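THB11 (PDB 6TD7) binds heme and probably oxygen as a truncated hemoglobin domain of a longer algal protein, and may take part in nitrite reduction. Local coordinates at residues A[24-36]-A[48-61]. Sequence-based numbering, arbitrary orientation.
With HEM (protoporphyrin IX containing Fe), chain B; CYN (cyanide ion), chain C.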
loop_
_atom_site.group_PDB
_atom_site.type_symbol
_atom_site.label_atom_id
_atom_site.label_comp_id
_atom_site.label_asym_id
_atom_site.label_seq_id
_atom_site.Cartn_x
_atom_site.Cartn_y
_atom_site.Cartn_z
ATOM N N VAL A 24 12.620 3.581 -2.918
ATOM C CA VAL A 24 11.169 3.446 -3.034
ATOM C C VAL A 24 10.817 2.282 -3.953
ATOM O O VAL A 24 9.947 1.461 -3.641
ATOM C CB VAL A 24 10.541 4.759 -3.531
ATOM C CG1 VAL A 24 9.065 4.555 -3.846
ATOM C CG2 VAL A 24 10.728 5.858 -2.494
ATOM N N LYS A 25 11.476 2.204 -5.109
ATOM C CA LYS A 25 11.205 1.118 -6.046
ATOM C C LYS A 25 11.401 -0.240 -5.382
ATOM O O LYS A 25 10.564 -1.140 -5.517
ATOM C CB LYS A 25 12.113 1.256 -7.268
ATOM C CG LYS A 25 11.395 1.656 -8.544
ATOM C CD LYS A 25 12.360 2.271 -9.550
ATOM C CE LYS A 25 11.754 2.314 -10.946
ATOM N NZ LYS A 25 12.686 2.899 -11.953
ATOM N N LYS A 26 12.508 -0.403 -4.657
ATOM C CA LYS A 26 12.804 -1.686 -4.027
ATOM C C LYS A 26 11.864 -1.981 -2.865
ATOM O O LYS A 26 11.532 -3.149 -2.626
ATOM C CB LYS A 26 14.270 -1.699 -3.588
ATOM C CG LYS A 26 15.217 -1.741 -4.782
ATOM C CD LYS A 26 16.674 -1.532 -4.436
ATOM C CE LYS A 26 17.521 -1.684 -5.706
ATOM N NZ LYS A 26 18.880 -1.075 -5.617
ATOM N N VAL A 27 11.411 -0.952 -2.146
ATOM C CA VAL A 27 10.398 -1.152 -1.109
ATOM C C VAL A 27 9.130 -1.742 -1.719
ATOM O O VAL A 27 8.589 -2.742 -1.228
ATOM C CB VAL A 27 10.102 0.175 -0.387
ATOM C CG1 VAL A 27 8.830 0.062 0.445
ATOM C CG2 VAL A 27 11.274 0.589 0.492
ATOM N N VAL A 28 8.628 -1.124 -2.792
ATOM C CA VAL A 28 7.388 -1.592 -3.406
ATOM C C VAL A 28 7.556 -3.007 -3.946
ATOM O O VAL A 28 6.652 -3.842 -3.831
ATOM C CB VAL A 28 6.937 -0.627 -4.518
ATOM C CG1 VAL A 28 5.661 -1.146 -5.189
ATOM C CG2 VAL A 28 6.722 0.756 -3.956
ATOM N N GLU A 29 8.707 -3.302 -4.551
ATOM C CA GLU A 29 8.900 -4.635 -5.117
ATOM C C GLU A 29 8.961 -5.691 -4.021
ATOM O O GLU A 29 8.411 -6.787 -4.174
ATOM C CB GLU A 29 10.162 -4.664 -5.979
ATOM C CG GLU A 29 10.000 -3.916 -7.295
ATOM C CD GLU A 29 11.306 -3.708 -8.041
ATOM O OE1 GLU A 29 12.385 -3.954 -7.460
ATOM O OE2 GLU A 29 11.250 -3.289 -9.217
ATOM N N LEU A 30 9.620 -5.375 -2.905
ATOM C CA LEU A 30 9.647 -6.303 -1.778
ATOM C C LEU A 30 8.263 -6.445 -1.156
ATOM O O LEU A 30 7.843 -7.556 -0.806
ATOM C CB LEU A 30 10.665 -5.799 -0.761
ATOM C CG LEU A 30 10.970 -6.598 0.498
ATOM C CD1 LEU A 30 11.262 -8.047 0.166
ATOM C CD2 LEU A 30 12.156 -5.932 1.197
ATOM N N PHE A 31 7.550 -5.329 -1.003
ATOM C CA PHE A 31 6.153 -5.370 -0.572
ATOM C C PHE A 31 5.356 -6.375 -1.391
ATOM O O PHE A 31 4.676 -7.246 -0.835
ATOM C CB PHE A 31 5.557 -3.961 -0.679
ATOM C CG PHE A 31 4.054 -3.909 -0.581
ATOM C CD1 PHE A 31 3.410 -4.122 0.627
ATOM C CD2 PHE A 31 3.288 -3.614 -1.700
ATOM C CE1 PHE A 31 2.023 -4.062 0.713
ATOM C CE2 PHE A 31 1.902 -3.551 -1.623
ATOM C CZ PHE A 31 1.269 -3.774 -0.418
ATOM N N TYR A 32 5.428 -6.287 -2.721
ATOM C CA TYR A 32 4.643 -7.209 -3.537
ATOM C C TYR A 32 5.159 -8.638 -3.431
ATOM O O TYR A 32 4.366 -9.585 -3.469
ATOM C CB TYR A 32 4.616 -6.746 -4.991
ATOM C CG TYR A 32 3.578 -5.676 -5.214
ATOM C CD1 TYR A 32 2.222 -5.982 -5.222
ATOM C CD2 TYR A 32 3.951 -4.355 -5.390
ATOM C CE1 TYR A 32 1.269 -4.996 -5.408
ATOM C CE2 TYR A 32 3.012 -3.370 -5.582
ATOM C CZ TYR A 32 1.675 -3.690 -5.588
ATOM O OH TYR A 32 0.765 -2.681 -5.784
ATOM N N ARG A 33 6.468 -8.823 -3.279
ATOM C CA ARG A 33 6.980 -10.174 -3.078
ATOM C C ARG A 33 6.379 -10.799 -1.821
ATOM O O ARG A 33 5.947 -11.957 -1.837
ATOM C CB ARG A 33 8.504 -10.150 -3.003
ATOM C CG ARG A 33 9.166 -11.405 -3.544
ATOM C CD ARG A 33 10.452 -11.076 -4.295
ATOM N NE ARG A 33 11.465 -10.531 -3.399
ATOM C CZ ARG A 33 12.141 -9.402 -3.599
ATOM N NH1 ARG A 33 11.947 -8.667 -4.686
ATOM N NH2 ARG A 33 13.033 -9.016 -2.699
ATOM N N LYS A 34 6.327 -10.036 -0.726
ATOM C CA LYS A 34 5.728 -10.544 0.503
ATOM C C LYS A 34 4.240 -10.828 0.326
ATOM O O LYS A 34 3.735 -11.849 0.808
ATOM C CB LYS A 34 5.946 -9.538 1.635
ATOM C CG LYS A 34 7.393 -9.411 2.075
ATOM C CD LYS A 34 7.640 -8.101 2.814
ATOM C CE LYS A 34 9.055 -8.027 3.364
ATOM N NZ LYS A 34 9.252 -8.931 4.535
ATOM N N LEU A 35 3.518 -9.923 -0.346
ATOM C CA LEU A 35 2.083 -10.107 -0.539
ATOM C C LEU A 35 1.781 -11.432 -1.221
ATOM O O LEU A 35 0.945 -12.215 -0.757
ATOM C CB LEU A 35 1.502 -8.975 -1.387
ATOM C CG LEU A 35 1.153 -7.601 -0.822
ATOM C CD1 LEU A 35 0.190 -6.916 -1.805
ATOM C CD2 LEU A 35 0.553 -7.652 0.567
ATOM N N TYR A 36 2.433 -11.678 -2.359
ATOM C CA TYR A 36 2.142 -12.859 -3.161
ATOM C C TYR A 36 2.634 -14.138 -2.506
ATOM O O TYR A 36 2.190 -15.225 -2.886
ATOM C CB TYR A 36 2.765 -12.701 -4.550
ATOM C CG TYR A 36 1.915 -11.901 -5.512
ATOM C CD1 TYR A 36 1.964 -10.514 -5.527
ATOM C CD2 TYR A 36 1.060 -12.534 -6.405
ATOM C CE1 TYR A 36 1.186 -9.780 -6.402
ATOM C CE2 TYR A 36 0.281 -11.808 -7.286
ATOM C CZ TYR A 36 0.351 -10.433 -7.280
ATOM O OH TYR A 36 -0.424 -9.711 -8.154
ATOM N N GLN A 48 -4.102 -11.852 -10.470
ATOM C CA GLN A 48 -3.735 -10.461 -10.707
ATOM C C GLN A 48 -2.279 -10.410 -11.143
ATOM O O GLN A 48 -1.403 -10.936 -10.450
ATOM C CB GLN A 48 -3.930 -9.611 -9.449
ATOM C CG GLN A 48 -5.380 -9.377 -9.054
ATOM C CD GLN A 48 -6.040 -8.287 -9.876
ATOM O OE1 GLN A 48 -5.369 -7.419 -10.438
ATOM N NE2 GLN A 48 -7.364 -8.324 -9.947
ATOM N N ASP A 49 -2.027 -9.795 -12.286
ATOM C CA ASP A 49 -0.661 -9.647 -12.774
ATOM C C ASP A 49 0.099 -8.715 -11.840
ATOM O O ASP A 49 -0.322 -7.565 -11.656
ATOM C CB ASP A 49 -0.674 -9.105 -14.200
ATOM C CG ASP A 49 0.713 -9.029 -14.807
ATOM O OD1 ASP A 49 1.487 -8.140 -14.403
ATOM O OD2 ASP A 49 1.037 -9.860 -15.682
ATOM N N PRO A 50 1.200 -9.155 -11.224
ATOM C CA PRO A 50 1.876 -8.279 -10.250
ATOM C C PRO A 50 2.404 -6.997 -10.866
ATOM O O PRO A 50 2.429 -5.958 -10.194
ATOM C CB PRO A 50 3.019 -9.152 -9.710
ATOM C CG PRO A 50 2.710 -10.546 -10.138
ATOM C CD PRO A 50 1.871 -10.459 -11.362
ATOM N N MET A 51 2.839 -7.036 -12.124
ATOM C CA MET A 51 3.323 -5.823 -12.773
ATOM C C MET A 51 2.185 -4.838 -12.997
ATOM O O MET A 51 2.354 -3.625 -12.820
ATOM C CB MET A 51 3.991 -6.181 -14.101
ATOM C CG MET A 51 5.255 -7.028 -13.973
ATOM S SD MET A 51 6.725 -5.986 -14.022
ATOM C CE MET A 51 8.039 -7.188 -13.809
ATOM N N HIS A 52 1.019 -5.338 -13.393
ATOM C CA HIS A 52 -0.111 -4.447 -13.621
ATOM C C HIS A 52 -0.569 -3.817 -12.316
ATOM O O HIS A 52 -0.884 -2.622 -12.267
ATOM C CB HIS A 52 -1.249 -5.220 -14.279
ATOM C CG HIS A 52 -2.435 -4.372 -14.608
ATOM N ND1 HIS A 52 -2.441 -3.483 -15.660
ATOM C CD2 HIS A 52 -3.646 -4.263 -14.013
ATOM C CE1 HIS A 52 -3.609 -2.868 -15.705
ATOM N NE2 HIS A 52 -4.357 -3.321 -14.716
ATOM N N LEU A 53 -0.592 -4.605 -11.243
ATOM C CA LEU A 53 -1.020 -4.096 -9.947
ATOM C C LEU A 53 -0.088 -2.996 -9.461
ATOM O O LEU A 53 -0.538 -1.936 -9.010
ATOM C CB LEU A 53 -1.071 -5.250 -8.956
ATOM C CG LEU A 53 -1.739 -4.982 -7.617
ATOM C CD1 LEU A 53 -3.130 -4.426 -7.843
ATOM C CD2 LEU A 53 -1.776 -6.273 -6.800
ATOM N N ARG A 54 1.223 -3.226 -9.546
ATOM C CA ARG A 54 2.173 -2.185 -9.164
ATOM C C ARG A 54 1.968 -0.929 -10.001
ATOM O O ARG A 54 2.015 0.190 -9.478
ATOM C CB ARG A 54 3.604 -2.711 -9.299
ATOM C CG ARG A 54 4.712 -1.689 -9.008
ATOM C CD ARG A 54 5.106 -0.870 -10.237
ATOM N NE ARG A 54 5.219 -1.702 -11.430
ATOM C CZ ARG A 54 5.307 -1.235 -12.670
ATOM N NH1 ARG A 54 5.310 0.073 -12.897
ATOM N NH2 ARG A 54 5.389 -2.084 -13.684
ATOM N N ALA A 55 1.734 -1.094 -11.305
ATOM C CA ALA A 55 1.471 0.065 -12.153
ATOM C C ALA A 55 0.261 0.843 -11.648
ATOM O O ALA A 55 0.305 2.072 -11.526
ATOM C CB ALA A 55 1.261 -0.382 -13.599
ATOM N N LYS A 56 -0.832 0.134 -11.343
ATOM C CA LYS A 56 -2.050 0.801 -10.895
ATOM C C LYS A 56 -1.851 1.519 -9.563
ATOM O O LYS A 56 -2.487 2.549 -9.314
ATOM C CB LYS A 56 -3.191 -0.212 -10.763
ATOM C CG LYS A 56 -3.731 -0.770 -12.079
ATOM C CD LYS A 56 -3.998 0.320 -13.119
ATOM C CE LYS A 56 -4.860 1.464 -12.578
ATOM N NZ LYS A 56 -4.847 2.646 -13.496
ATOM N N GLN A 57 -0.996 0.973 -8.691
ATOM C CA GLN A 57 -0.724 1.521 -7.366
ATOM C C GLN A 57 0.277 2.669 -7.400
ATOM O O GLN A 57 0.458 3.343 -6.380
ATOM C CB GLN A 57 -0.193 0.396 -6.455
ATOM C CG GLN A 57 -0.118 0.718 -4.962
ATOM C CD GLN A 57 0.990 -0.042 -4.228
ATOM O OE1 GLN A 57 2.110 -0.179 -4.725
ATOM N NE2 GLN A 57 0.675 -0.527 -3.035
ATOM N N SER A 58 0.882 2.935 -8.564
ATOM C CA SER A 58 2.029 3.838 -8.620
ATOM C C SER A 58 1.651 5.262 -8.234
ATOM O O SER A 58 2.418 5.945 -7.546
ATOM C CB SER A 58 2.649 3.811 -10.018
ATOM O OG SER A 58 3.442 2.652 -10.208
ATOM N N MET A 59 0.487 5.741 -8.673
ATOM C CA MET A 59 0.116 7.113 -8.335
ATOM C C MET A 59 0.019 7.290 -6.826
ATOM O O MET A 59 0.456 8.311 -6.279
ATOM C CB MET A 59 -1.205 7.491 -9.000
ATOM C CG MET A 59 -1.709 8.858 -8.585
ATOM S SD MET A 59 -3.256 9.319 -9.383
ATOM C CE MET A 59 -2.768 9.275 -11.104
ATOM N N PHE A 60 -0.556 6.300 -6.137
ATOM C CA PHE A 60 -0.647 6.351 -4.683
ATOM C C PHE A 60 0.735 6.354 -4.036
ATOM O O PHE A 60 0.980 7.107 -3.086
ATOM C CB PHE A 60 -1.479 5.164 -4.178
ATOM C CG PHE A 60 -1.657 5.148 -2.690
ATOM C CD1 PHE A 60 -2.641 5.915 -2.090
ATOM C CD2 PHE A 60 -0.833 4.378 -1.891
ATOM C CE1 PHE A 60 -2.797 5.915 -0.724
ATOM C CE2 PHE A 60 -0.978 4.380 -0.528
ATOM C CZ PHE A 60 -1.965 5.152 0.059
ATOM N N VAL A 61 1.644 5.504 -4.516
ATOM C CA VAL A 61 2.977 5.448 -3.923
ATOM C C VAL A 61 3.720 6.754 -4.163
ATOM O O VAL A 61 4.455 7.235 -3.292
ATOM C CB VAL A 61 3.763 4.247 -4.478
ATOM C CG1 VAL A 61 5.214 4.292 -4.010
ATOM C CG2 VAL A 61 3.104 2.964 -4.050
HETATM C CHA HEM B . -5.574 -1.622 -6.176
HETATM C CHB HEM B . -5.572 -5.866 -3.769
HETATM C CHC HEM B . -3.290 -3.879 0.032
HETATM C CHD HEM B . -3.695 0.488 -2.170
HETATM C C1A HEM B . -5.750 -2.964 -5.887
HETATM C C2A HEM B . -6.276 -4.010 -6.752
HETATM C C3A HEM B . -6.261 -5.158 -6.066
HETATM C C4A HEM B . -5.732 -4.904 -4.748
HETATM C CMA HEM B . -6.717 -6.541 -6.573
HETATM C CAA HEM B . -6.754 -3.878 -8.217
HETATM C CBA HEM B . -7.840 -2.828 -8.381
HETATM C CGA HEM B . -8.064 -2.575 -9.853
HETATM O O1A HEM B . -9.127 -1.994 -10.191
HETATM O O2A HEM B . -7.193 -2.944 -10.686
HETATM C C1B HEM B . -4.908 -5.713 -2.569
HETATM C C2B HEM B . -4.579 -6.775 -1.642
HETATM C C3B HEM B . -3.959 -6.240 -0.587
HETATM C C4B HEM B . -3.862 -4.811 -0.804
HETATM C CMB HEM B . -4.905 -8.271 -1.840
HETATM C CAB HEM B . -3.436 -7.037 0.630
HETATM C CBB HEM B . -3.099 -6.441 1.776
HETATM C C1C HEM B . -3.197 -2.538 -0.274
HETATM C C2C HEM B . -2.533 -1.573 0.559
HETATM C C3C HEM B . -2.648 -0.377 -0.014
HETATM C C4C HEM B . -3.369 -0.518 -1.270
HETATM C CMC HEM B . -1.845 -1.882 1.907
HETATM C CAC HEM B . -2.061 0.909 0.592
HETATM C CBC HEM B . -2.722 2.059 0.460
HETATM C C1D HEM B . -4.146 0.281 -3.465
HETATM C C2D HEM B . -4.150 1.256 -4.535
HETATM C C3D HEM B . -4.672 0.679 -5.626
HETATM C C4D HEM B . -5.007 -0.694 -5.311
HETATM C CMD HEM B . -3.643 2.708 -4.405
HETATM C CAD HEM B . -4.845 1.313 -7.016
HETATM C CBD HEM B . -6.119 2.120 -7.169
HETATM C CGD HEM B . -5.969 2.749 -8.527
HETATM O O1D HEM B . -5.554 3.936 -8.599
HETATM O O2D HEM B . -6.229 2.044 -9.537
HETATM N NA HEM B . -5.433 -3.554 -4.673
HETATM N NB HEM B . -4.451 -4.525 -2.026
HETATM N NC HEM B . -3.690 -1.865 -1.392
HETATM N ND HEM B . -4.675 -0.892 -3.979
HETATM FE FE HEM B . -4.542 -2.668 -3.042
HETATM C C CYN C . -2.486 -3.078 -3.795
HETATM N N CYN C . -1.649 -3.270 -4.570
#
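Y36 OH donates a hydrogen bond to the backbone oxygen of Q48, with Y36 OH and Q48 O 2.8 Å apart. The hydroxyl stands above the carbonyl plane, 56° out of it. P50 lies over one face of the Y36 ring as a CH-pi contact, its CG 4.1 Å from the centroid of that ring. A phenylalanine at Y36 could still pack on P50 but would probably leave Q48 O without this donor, and the turn leading into helix 50-64 less tightly held.

Further along, Y32 reaches the heme ligand. Y32 OH gives its proton to the cyanide, 2.8 Å from CYN N. Its CG is anti to the carbonyl carbon (chi1 -82°), which carries the ring across to helix 50-64 and the hydroxyl to the ligand. Q57 OE1 comes at the ring edge, 3.0 Å from Y32 OH. On the ligand side, L53 CD2 packs 3.6 Å from Y32 CE1, and the other methyl, CD1, rests against the heme. R54 CB meets the ring at CE2.

These are the B and E helices of the truncated globin fold, a two-over-two helical sandwich. The two short segments run at 131° to each other. Together they form the distal side of the pocket around the cyanide; H81 binds the iron as its axial residue. A distal B-helix tyrosine that hydrogen-bonds the iron ligand is a familiar feature of this family.

The amide of Q57 also meets F31, with Q57 NE2 3.6 Å from F31 CE2. F102 packs edge-to-face with F31 from helix 92-108. V28 CG1 touches both R54 CG and the amide oxygen of Q57. Beyond the pocket the contact turns aliphatic. V28 CG2 lies 3.8 Å from V61 CG1, and V24 CG1 touches that same methyl at 3.9 Å.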